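Local coordinates for MOG1 protein (Saccharomyces cerevisiae, PDB 1JHS), which takes part in the Ran-GTPase system for nuclear protein import and poly(A)+ mRNA export, and interacts with the small GTPase Gsp1, at residues 72-77 / 88-93; 94-99 / 103-108; 128-133 / 137-142. The protein carries 1 engineered substitution. All blocks are in the same frame, centred on the assembly; numbering follows the deposited sequence.

In the fold
The three contacts show how one antiparallel sheet is zipped together and then covered. Contacts 2 and 3 are two hairpins in series along the chain, their centres about 12 Å apart, and their inner strands are neighbours: Phe-104 O meets Leu-130 N at 2.8 Å in a probable hydrogen bond. Contact 1 sets helix 70-83 against strand 87-99, which contact 2 also uses, with centres about 11 Å apart. Trp-74 ties all three together, its CG 3.4 Å from Phe-104 CD2 and its NE1 2.9 Å from Val-128 O. His-77, on the same helix, reaches the Asp-139 carboxylate of contact 3, whose centre lies about 14 Å from that of contact 1.

Contact 1 of 3, residues 72-77 / 88-93; sequences EAWQFH and TKWEAL
Trp-74 and Trp-90 meet where helix 70-83 packs against strand 87-99 at the margin of the antiparallel sheet, an example of a helix-on-sheet contact carried mainly by two large rings. The axes of the helix and strand segments come no closer than 11.5 Å, and the two indoles bridge that distance. Their six-membered rings have centroids 5.8 Å apart and planes turned 78° to each other, an oblique pairing in which Trp-74 CZ3 lies at the edge of the Trp-90 ring, near its plane. The touching atoms lie at the outer corners of the benzo rings: Trp-74 CZ3 comes within 3.9 Å of Trp-90 CH2. From the strand, Trp-90 points its CB toward the helix. Its CG sits between the backbone N and the carbonyl carbon (chi1 49°), and this carries the indole across to the helical backbone, where CZ2 of Trp-90 approaches Gln-75 O at 3.8 Å.

Gln-75 lies against the same indole with its aliphatic part. The CG of Gln-75 is 4.2 Å from Trp-90 CH2, and its side chain crosses the ring at about a right angle, amide and ring planes almost perpendicular. Across the two segments there is no hydrogen bond, and the buried surface is modest, 153 Å². The polar atoms of both indoles are nevertheless satisfied: Trp-74 NE1 donates to Val-128 O, on an inner strand of the sheet, and Trp-90 NE1 is hydrogen-bonded to Glu-79 OE1, farther along the same helix. Each indole is therefore anchored at its pyrrole side while its benzo side does the packing. Val-108 also lies against both rings, joining them to the neighbouring strand. Farther along strand 87-99, the methyl CB of Ala-92 abuts the edge of the Trp-74 ring, near its plane, 4.3 Å from CH2.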
loop_
_atom_site.group_PDB
_atom_site.type_symbol
_atom_site.label_atom_id
_atom_site.label_comp_id
_atom_site.label_asym_id
_atom_site.label_seq_id
_atom_site.Cartn_x
_atom_site.Cartn_y
_atom_site.Cartn_z
ATOM N N GLU A 72 -13.636 5.898 -7.815
ATOM C CA GLU A 72 -14.285 6.594 -6.716
ATOM C C GLU A 72 -14.180 5.783 -5.425
ATOM O O GLU A 72 -13.948 6.348 -4.348
ATOM C CB GLU A 72 -15.758 6.869 -7.050
ATOM C CG GLU A 72 -15.998 8.231 -7.639
ATOM C CD GLU A 72 -17.454 8.424 -8.067
ATOM O OE1 GLU A 72 -18.369 7.916 -7.372
ATOM O OE2 GLU A 72 -17.667 9.090 -9.108
ATOM N N ALA A 73 -14.331 4.463 -5.528
ATOM C CA ALA A 73 -14.212 3.599 -4.349
ATOM C C ALA A 73 -12.768 3.683 -3.820
ATOM O O ALA A 73 -12.526 3.727 -2.612
ATOM C CB ALA A 73 -14.556 2.150 -4.712
ATOM N N TRP A 74 -11.818 3.709 -4.739
ATOM C CA TRP A 74 -10.412 3.783 -4.352
ATOM C C TRP A 74 -10.152 5.108 -3.636
ATOM O O TRP A 74 -9.530 5.136 -2.560
ATOM C CB TRP A 74 -9.531 3.639 -5.598
ATOM C CG TRP A 74 -8.057 3.800 -5.350
ATOM C CD1 TRP A 74 -7.174 2.827 -4.931
ATOM C CD2 TRP A 74 -7.290 4.985 -5.555
ATOM N NE1 TRP A 74 -5.892 3.349 -4.883
ATOM C CE2 TRP A 74 -5.938 4.669 -5.262
ATOM C CE3 TRP A 74 -7.610 6.298 -5.968
ATOM C CZ2 TRP A 74 -4.903 5.620 -5.358
ATOM C CZ3 TRP A 74 -6.571 7.242 -6.061
ATOM C CH2 TRP A 74 -5.240 6.891 -5.759
ATOM N N GLN A 75 -10.638 6.210 -4.203
ATOM C CA GLN A 75 -10.431 7.519 -3.563
ATOM C C GLN A 75 -10.997 7.543 -2.154
ATOM O O GLN A 75 -10.423 8.141 -1.250
ATOM C CB GLN A 75 -11.083 8.631 -4.404
ATOM C CG GLN A 75 -10.436 8.787 -5.787
ATOM C CD GLN A 75 -11.136 9.855 -6.639
ATOM O OE1 GLN A 75 -12.347 9.779 -6.885
ATOM N NE2 GLN A 75 -10.387 10.846 -7.072
ATOM N N PHE A 76 -12.144 6.894 -1.976
ATOM C CA PHE A 76 -12.791 6.825 -0.680
ATOM C C PHE A 76 -11.876 6.120 0.319
ATOM O O PHE A 76 -11.707 6.579 1.457
ATOM C CB PHE A 76 -14.108 6.040 -0.802
ATOM C CG PHE A 76 -14.788 5.779 0.525
ATOM C CD1 PHE A 76 -15.687 6.689 1.054
ATOM C CD2 PHE A 76 -14.481 4.632 1.262
ATOM C CE1 PHE A 76 -16.271 6.471 2.306
ATOM C CE2 PHE A 76 -15.062 4.405 2.520
ATOM C CZ PHE A 76 -15.954 5.324 3.039
ATOM N N HIS A 77 -11.287 4.991 -0.106
ATOM C CA HIS A 77 -10.417 4.241 0.781
ATOM C C HIS A 77 -9.117 4.950 1.050
ATOM O O HIS A 77 -8.542 4.797 2.132
ATOM C CB HIS A 77 -10.157 2.844 0.227
ATOM C CG HIS A 77 -11.340 1.938 0.350
ATOM N ND1 HIS A 77 -11.837 1.533 1.572
ATOM C CD2 HIS A 77 -12.148 1.389 -0.586
ATOM C CE1 HIS A 77 -12.903 0.774 1.381
ATOM N NE2 HIS A 77 -13.115 0.670 0.080
ATOM N N THR A 88 -5.479 16.831 4.796
ATOM C CA THR A 88 -6.762 17.385 4.356
ATOM C C THR A 88 -6.892 17.399 2.831
ATOM O O THR A 88 -7.998 17.546 2.295
ATOM C CB THR A 88 -6.952 18.799 4.869
ATOM O OG1 THR A 88 -5.765 19.536 4.588
ATOM C CG2 THR A 88 -7.237 18.780 6.393
ATOM N N LYS A 89 -5.768 17.281 2.134
ATOM C CA LYS A 89 -5.783 17.222 0.669
ATOM C C LYS A 89 -4.605 16.374 0.250
ATOM O O LYS A 89 -3.522 16.460 0.825
ATOM C CB LYS A 89 -5.644 18.610 0.027
ATOM C CG LYS A 89 -6.709 19.592 0.488
ATOM C CD LYS A 89 -6.677 20.897 -0.292
ATOM C CE LYS A 89 -7.803 21.815 0.222
ATOM N NZ LYS A 89 -7.977 22.951 -0.706
ATOM N N TRP A 90 -4.812 15.557 -0.766
ATOM C CA TRP A 90 -3.737 14.710 -1.238
ATOM C C TRP A 90 -3.781 14.644 -2.746
ATOM O O TRP A 90 -4.793 15.015 -3.377
ATOM C CB TRP A 90 -3.858 13.282 -0.659
ATOM C CG TRP A 90 -5.237 12.639 -0.795
ATOM C CD1 TRP A 90 -6.283 12.751 0.082
ATOM C CD2 TRP A 90 -5.694 11.789 -1.860
ATOM N NE1 TRP A 90 -7.362 12.019 -0.366
ATOM C CE2 TRP A 90 -7.027 11.415 -1.555
ATOM C CE3 TRP A 90 -5.109 11.305 -3.033
ATOM C CZ2 TRP A 90 -7.789 10.576 -2.393
ATOM C CZ3 TRP A 90 -5.869 10.465 -3.874
ATOM C CH2 TRP A 90 -7.193 10.110 -3.539
ATOM N N GLU A 91 -2.692 14.169 -3.331
ATOM C CA GLU A 91 -2.670 14.032 -4.775
ATOM C C GLU A 91 -2.177 12.657 -5.176
ATOM O O GLU A 91 -1.400 12.016 -4.446
ATOM C CB GLU A 91 -1.819 15.128 -5.419
ATOM C CG GLU A 91 -0.330 15.123 -5.145
ATOM C CD GLU A 91 0.372 16.312 -5.851
ATOM O OE1 GLU A 91 1.623 16.378 -5.822
ATOM O OE2 GLU A 91 -0.333 17.175 -6.426
ATOM N N ALA A 92 -2.674 12.186 -6.314
ATOM C CA ALA A 92 -2.269 10.894 -6.827
ATOM C C ALA A 92 -1.077 11.154 -7.731
ATOM O O ALA A 92 -1.238 11.763 -8.791
ATOM C CB ALA A 92 -3.424 10.260 -7.618
ATOM N N LEU A 93 0.111 10.723 -7.306
ATOM C CA LEU A 93 1.322 10.904 -8.104
ATOM C C LEU A 93 1.316 9.967 -9.306
ATOM O O LEU A 93 1.914 10.264 -10.342
ATOM C CB LEU A 93 2.574 10.625 -7.270
ATOM C CG LEU A 93 2.735 11.433 -5.981
ATOM C CD1 LEU A 93 4.094 11.167 -5.384
ATOM C CD2 LEU A 93 2.559 12.909 -6.274
#

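Contact 2 of 3, residues 94-99 / 103-108; sequences QEDTVQ and KFTGLV
Phe-104 lies across the backbone of Asp-96 in the antiparallel hairpin of strands 87-99 and 103-113, and this is the close-packed part of the contact. The ring sits with one face over Asp-96 O, which is centred 3.4 Å above its plane, while Thr-97 OG1 comes to its edge, 3.4 Å from Phe-104 CE1. Glu-95 OE1 also lies at the edge, in the ring plane, but its charge is paired with Lys-71 NZ. With chi1 at -162°, CG stands opposite the backbone N, which swings the ring over the adjacent strand. The ring also meets Trp-74 of helix 70-83. An alanine here would probably strip the ring from over Asp-96 O and from the edge contacts of Thr-97 and Glu-95, opening a gap toward Trp-74.

Beneath the ring the strands are tightly joined: Asp-96 N donates to Thr-105 O at 2.8 Å, and Thr-105 N returns a straight bond to Asp-96 O (170°). Gly-106 faces Glu-95 with CA atoms only 4.0 Å apart. Toward the turn, a classic beta bulge puts Val-98 and Gln-99 both opposite Lys-103, whose O accepts from Val-98 N and Gln-99 N. This end is the solvent side: exposed Gln-99 runs side by side with the Lys-103 chain, their CB atoms 4.0 Å apart.

On the face carrying Asp-96 and Thr-105, helix 163-178 covers the hairpin: Tyr-169 OH is hydrogen-bonded to Asp-96 OD1 and Thr-105 OG1, and Gln-173 NE2 to the latter. Helix 70-83 packs on the Phe-104 face, and strand 124-133 continues the sheet beyond strand 103-113.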
loop_
_atom_site.group_PDB
_atom_site.type_symbol
_atom_site.label_atom_id
_atom_site.label_comp_id
_atom_site.label_asym_id
_atom_site.label_seq_id
_atom_site.Cartn_x
_atom_site.Cartn_y
_atom_site.Cartn_z
ATOM N N GLN A 94 0.664 8.821 -9.138
ATOM C CA GLN A 94 0.538 7.821 -10.192
ATOM C C GLN A 94 -0.792 7.095 -9.959
ATOM O O GLN A 94 -1.246 6.986 -8.819
ATOM C CB GLN A 94 1.693 6.815 -10.116
ATOM C CG GLN A 94 1.767 5.912 -11.328
ATOM C CD GLN A 94 3.181 5.774 -11.843
ATOM O OE1 GLN A 94 4.030 6.616 -11.570
ATOM N NE2 GLN A 94 3.433 4.732 -12.611
ATOM N N GLU A 95 -1.433 6.632 -11.031
ATOM C CA GLU A 95 -2.694 5.907 -10.872
ATOM C C GLU A 95 -3.012 5.065 -12.096
ATOM O O GLU A 95 -2.694 5.440 -13.218
ATOM C CB GLU A 95 -3.855 6.863 -10.585
ATOM C CG GLU A 95 -4.145 7.871 -11.698
ATOM C CD GLU A 95 -5.334 8.765 -11.369
ATOM O OE1 GLU A 95 -6.487 8.386 -11.685
ATOM O OE2 GLU A 95 -5.115 9.849 -10.780
ATOM N N ASP A 96 -3.639 3.919 -11.867
ATOM C CA ASP A 96 -3.994 3.030 -12.964
ATOM C C ASP A 96 -5.166 2.104 -12.636
ATOM O O ASP A 96 -5.312 1.632 -11.509
ATOM C CB ASP A 96 -2.830 2.102 -13.329
ATOM C CG ASP A 96 -1.623 2.834 -13.892
ATOM O OD1 ASP A 96 -0.639 3.052 -13.140
ATOM O OD2 ASP A 96 -1.648 3.187 -15.092
ATOM N N THR A 97 -5.995 1.853 -13.639
ATOM C CA THR A 97 -7.049 0.872 -13.491
ATOM C C THR A 97 -6.310 -0.366 -13.982
ATOM O O THR A 97 -5.954 -0.460 -15.173
ATOM C CB THR A 97 -8.246 1.131 -14.415
ATOM O OG1 THR A 97 -9.023 2.210 -13.885
ATOM C CG2 THR A 97 -9.137 -0.093 -14.457
ATOM N N VAL A 98 -6.055 -1.304 -13.079
ATOM C CA VAL A 98 -5.341 -2.528 -13.438
ATOM C C VAL A 98 -6.328 -3.532 -14.067
ATOM O O VAL A 98 -5.985 -4.263 -15.000
ATOM C CB VAL A 98 -4.674 -3.133 -12.201
ATOM C CG1 VAL A 98 -4.198 -4.544 -12.505
ATOM C CG2 VAL A 98 -3.477 -2.241 -11.780
ATOM N N GLN A 99 -7.556 -3.552 -13.556
ATOM C CA GLN A 99 -8.579 -4.438 -14.110
ATOM C C GLN A 99 -9.923 -3.750 -13.933
ATOM O O GLN A 99 -10.325 -3.448 -12.811
ATOM C CB GLN A 99 -8.577 -5.799 -13.416
ATOM C CG GLN A 99 -9.432 -6.852 -14.153
ATOM C CD GLN A 99 -9.266 -8.251 -13.580
ATOM O OE1 GLN A 99 -9.834 -8.581 -12.534
ATOM N NE2 GLN A 99 -8.463 -9.081 -14.250
ATOM N N LYS A 103 -9.816 -3.762 -9.836
ATOM C CA LYS A 103 -8.467 -3.487 -9.333
ATOM C C LYS A 103 -7.929 -2.138 -9.756
ATOM O O LYS A 103 -7.828 -1.855 -10.947
ATOM C CB LYS A 103 -7.503 -4.578 -9.792
ATOM C CG LYS A 103 -7.888 -5.974 -9.325
ATOM C CD LYS A 103 -6.965 -7.049 -9.904
ATOM C CE LYS A 103 -7.243 -8.396 -9.236
ATOM N NZ LYS A 103 -6.268 -9.444 -9.713
ATOM N N PHE A 104 -7.566 -1.331 -8.756
ATOM C CA PHE A 104 -7.054 0.013 -8.995
ATOM C C PHE A 104 -5.832 0.249 -8.118
ATOM O O PHE A 104 -5.812 -0.177 -6.959
ATOM C CB PHE A 104 -8.153 1.034 -8.658
ATOM C CG PHE A 104 -7.909 2.387 -9.251
ATOM C CD1 PHE A 104 -8.432 2.714 -10.493
ATOM C CD2 PHE A 104 -7.105 3.316 -8.582
ATOM C CE1 PHE A 104 -8.165 3.962 -11.088
ATOM C CE2 PHE A 104 -6.834 4.565 -9.157
ATOM C CZ PHE A 104 -7.367 4.884 -10.417
ATOM N N THR A 105 -4.817 0.924 -8.670
ATOM C CA THR A 105 -3.592 1.220 -7.929
ATOM C C THR A 105 -3.136 2.681 -8.121
ATOM O O THR A 105 -3.433 3.303 -9.138
ATOM C CB THR A 105 -2.415 0.311 -8.400
ATOM O OG1 THR A 105 -2.163 0.526 -9.802
ATOM C CG2 THR A 105 -2.754 -1.148 -8.195
ATOM N N GLY A 106 -2.398 3.202 -7.138
ATOM C CA GLY A 106 -1.875 4.552 -7.251
ATOM C C GLY A 106 -0.881 4.850 -6.133
ATOM O O GLY A 106 -0.759 4.063 -5.183
ATOM N N LEU A 107 -0.128 5.939 -6.294
ATOM C CA LEU A 107 0.808 6.416 -5.271
ATOM C C LEU A 107 0.148 7.727 -4.817
ATOM O O LEU A 107 -0.291 8.524 -5.644
ATOM C CB LEU A 107 2.175 6.736 -5.860
ATOM C CG LEU A 107 3.082 5.595 -6.290
ATOM C CD1 LEU A 107 4.356 6.238 -6.824
ATOM C CD2 LEU A 107 3.396 4.682 -5.109
ATOM N N VAL A 108 0.110 7.958 -3.520
ATOM C CA VAL A 108 -0.574 9.122 -2.967
ATOM C C VAL A 108 0.335 9.910 -2.033
ATOM O O VAL A 108 1.180 9.333 -1.361
ATOM C CB VAL A 108 -1.814 8.621 -2.189
ATOM C CG1 VAL A 108 -2.415 9.737 -1.326
ATOM C CG2 VAL A 108 -2.852 8.085 -3.211
#

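Contact 3 of 3, residues 128-133 / 137-142; sequences VALIRL and DTDVVI
The antiparallel hairpin of strands 124-133 and 138-147 occupies the middle of the larger sheet, and Arg-132 and Asp-139, a non-hydrogen-bonded pair within it, form a salt bridge across the strands. The two side chains run alongside each other in the same direction. Arg-132 bends at chi3 (76°), turning its guanidinium so that it grips the carboxylate side-on. Arg-132 NE meets Asp-139 OD1 at 3.0 Å, almost straight and close to the guanidinium plane, while NH2 of the same arginine reaches Asp-139 OD2 at 3.2 Å on the syn lone pair. The two planes are 41° apart, so the fork is twisted. Both groups are buried and have further partners: Arg-132 NH1 donates to Lys-67 O, and Asp-139 OD2 also accepts from His-77 NE2 and Val-65 N. This cluster of donors would probably stabilise the carboxylate as an anion. Leu-130 CD1 packs beside it, 3.7 Å from Asp-139 CG.

The face bearing Ile-131 and Val-140 is largely apolar. Leu-133 CD1 lies 3.7 Å from Val-140 CG2, and Ile-131 CD1 touches Ile-142 CD1 at 4.1 Å. Paired backbone bonds link Ala-129 with Ile-142 and Ile-131 with Val-140. At the turn, Leu-133 N donates to Thr-138 O at 2.7 Å, and Asp-137 and Thr-138 both face Leu-133 in a G1 beta bulge.

Helix 163-178 packs on Ala-129 and Ile-142, while helix 70-83 covers the salt-bridge face, setting Ala-73 on Arg-132 and His-77 on Val-141. Strand 103-113 flanks strand 124-133, and strand 56-63 flanks strand 138-147.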
loop_
_atom_site.group_PDB
_atom_site.type_symbol
_atom_site.label_atom_id
_atom_site.label_comp_id
_atom_site.label_asym_id
_atom_site.label_seq_id
_atom_site.Cartn_x
_atom_site.Cartn_y
_atom_site.Cartn_z
ATOM N N VAL A 128 -1.280 2.812 -2.714
ATOM C CA VAL A 128 -2.555 2.243 -2.270
ATOM C C VAL A 128 -3.205 1.456 -3.402
ATOM O O VAL A 128 -3.324 1.965 -4.517
ATOM C CB VAL A 128 -3.553 3.339 -1.837
ATOM C CG1 VAL A 128 -4.879 2.697 -1.372
ATOM C CG2 VAL A 128 -2.949 4.178 -0.709
ATOM N N ALA A 129 -3.616 0.223 -3.113
ATOM C CA ALA A 129 -4.301 -0.579 -4.117
ATOM C C ALA A 129 -5.643 -1.031 -3.572
ATOM O O ALA A 129 -5.785 -1.281 -2.378
ATOM C CB ALA A 129 -3.472 -1.789 -4.499
ATOM N N LEU A 130 -6.636 -1.105 -4.458
ATOM C CA LEU A 130 -7.963 -1.573 -4.081
ATOM C C LEU A 130 -8.250 -2.785 -4.947
ATOM O O LEU A 130 -8.026 -2.739 -6.154
ATOM C CB LEU A 130 -9.011 -0.499 -4.371
ATOM C CG LEU A 130 -10.471 -0.973 -4.302
ATOM C CD1 LEU A 130 -10.832 -1.521 -2.877
ATOM C CD2 LEU A 130 -11.374 0.218 -4.669
ATOM N N ILE A 131 -8.706 -3.871 -4.325
ATOM C CA ILE A 131 -9.087 -5.088 -5.036
ATOM C C ILE A 131 -10.504 -5.346 -4.519
ATOM O O ILE A 131 -10.685 -5.682 -3.350
ATOM C CB ILE A 131 -8.183 -6.285 -4.662
ATOM C CG1 ILE A 131 -6.749 -6.007 -5.129
ATOM C CG2 ILE A 131 -8.703 -7.546 -5.347
ATOM C CD1 ILE A 131 -5.676 -6.990 -4.603
ATOM N N ARG A 132 -11.496 -5.176 -5.385
ATOM C CA ARG A 132 -12.883 -5.363 -4.960
ATOM C C ARG A 132 -13.342 -6.813 -5.080
ATOM O O ARG A 132 -13.411 -7.345 -6.190
ATOM C CB ARG A 132 -13.790 -4.460 -5.809
ATOM C CG ARG A 132 -13.238 -3.021 -5.994
ATOM C CD ARG A 132 -14.369 -2.026 -6.277
ATOM N NE ARG A 132 -15.099 -1.717 -5.048
ATOM C CZ ARG A 132 -16.209 -0.977 -4.994
ATOM N NH1 ARG A 132 -16.738 -0.474 -6.105
ATOM N NH2 ARG A 132 -16.758 -0.697 -3.813
ATOM N N LEU A 133 -13.625 -7.455 -3.948
ATOM C CA LEU A 133 -14.138 -8.824 -3.956
ATOM C C LEU A 133 -15.654 -8.697 -3.754
ATOM O O LEU A 133 -16.201 -9.004 -2.687
ATOM C CB LEU A 133 -13.507 -9.638 -2.835
ATOM C CG LEU A 133 -11.980 -9.770 -2.957
ATOM C CD1 LEU A 133 -11.478 -10.649 -1.807
ATOM C CD2 LEU A 133 -11.597 -10.406 -4.309
ATOM N N ASP A 137 -18.553 -9.063 -0.650
ATOM C CA ASP A 137 -18.792 -7.755 -0.054
ATOM C C ASP A 137 -17.548 -7.298 0.700
ATOM O O ASP A 137 -17.633 -6.798 1.823
ATOM C CB ASP A 137 -19.945 -7.842 0.925
ATOM C CG ASP A 137 -20.905 -6.729 0.748
ATOM O OD1 ASP A 137 -21.642 -6.721 -0.288
ATOM O OD2 ASP A 137 -20.895 -5.842 1.631
ATOM N N THR A 138 -16.394 -7.507 0.084
ATOM C CA THR A 138 -15.148 -7.111 0.712
ATOM C C THR A 138 -14.316 -6.263 -0.237
ATOM O O THR A 138 -14.167 -6.613 -1.401
ATOM C CB THR A 138 -14.337 -8.352 1.117
ATOM O OG1 THR A 138 -15.077 -9.106 2.088
ATOM C CG2 THR A 138 -12.991 -7.954 1.691
ATOM N N ASP A 139 -13.800 -5.142 0.268
ATOM C CA ASP A 139 -12.906 -4.271 -0.502
ATOM C C ASP A 139 -11.529 -4.506 0.149
ATOM O O ASP A 139 -11.341 -4.190 1.334
ATOM C CB ASP A 139 -13.279 -2.782 -0.345
ATOM C CG ASP A 139 -14.190 -2.282 -1.465
ATOM O OD1 ASP A 139 -14.354 -3.031 -2.470
ATOM O OD2 ASP A 139 -14.722 -1.139 -1.353
ATOM N N VAL A 140 -10.611 -5.127 -0.594
ATOM C CA VAL A 140 -9.257 -5.365 -0.066
ATOM C C VAL A 140 -8.422 -4.107 -0.322
ATOM O O VAL A 140 -8.304 -3.679 -1.473
ATOM C CB VAL A 140 -8.571 -6.519 -0.778
ATOM C CG1 VAL A 140 -7.162 -6.749 -0.169
ATOM C CG2 VAL A 140 -9.440 -7.778 -0.667
ATOM N N VAL A 141 -7.829 -3.533 0.732
ATOM C CA VAL A 141 -6.997 -2.337 0.560
ATOM C C VAL A 141 -5.551 -2.678 0.956
ATOM O O VAL A 141 -5.289 -3.125 2.063
ATOM C CB VAL A 141 -7.522 -1.130 1.391
ATOM C CG1 VAL A 141 -6.609 0.100 1.207
ATOM C CG2 VAL A 141 -8.951 -0.766 0.933
ATOM N N ILE A 142 -4.630 -2.496 0.015
ATOM C CA ILE A 142 -3.219 -2.776 0.278
ATOM C C ILE A 142 -2.518 -1.426 0.347
ATOM O O ILE A 142 -2.640 -0.628 -0.598
ATOM C CB ILE A 142 -2.567 -3.615 -0.852
ATOM C CG1 ILE A 142 -3.289 -4.967 -0.998
ATOM C CG2 ILE A 142 -1.096 -3.901 -0.504
ATOM C CD1 ILE A 142 -2.623 -5.972 -1.992
#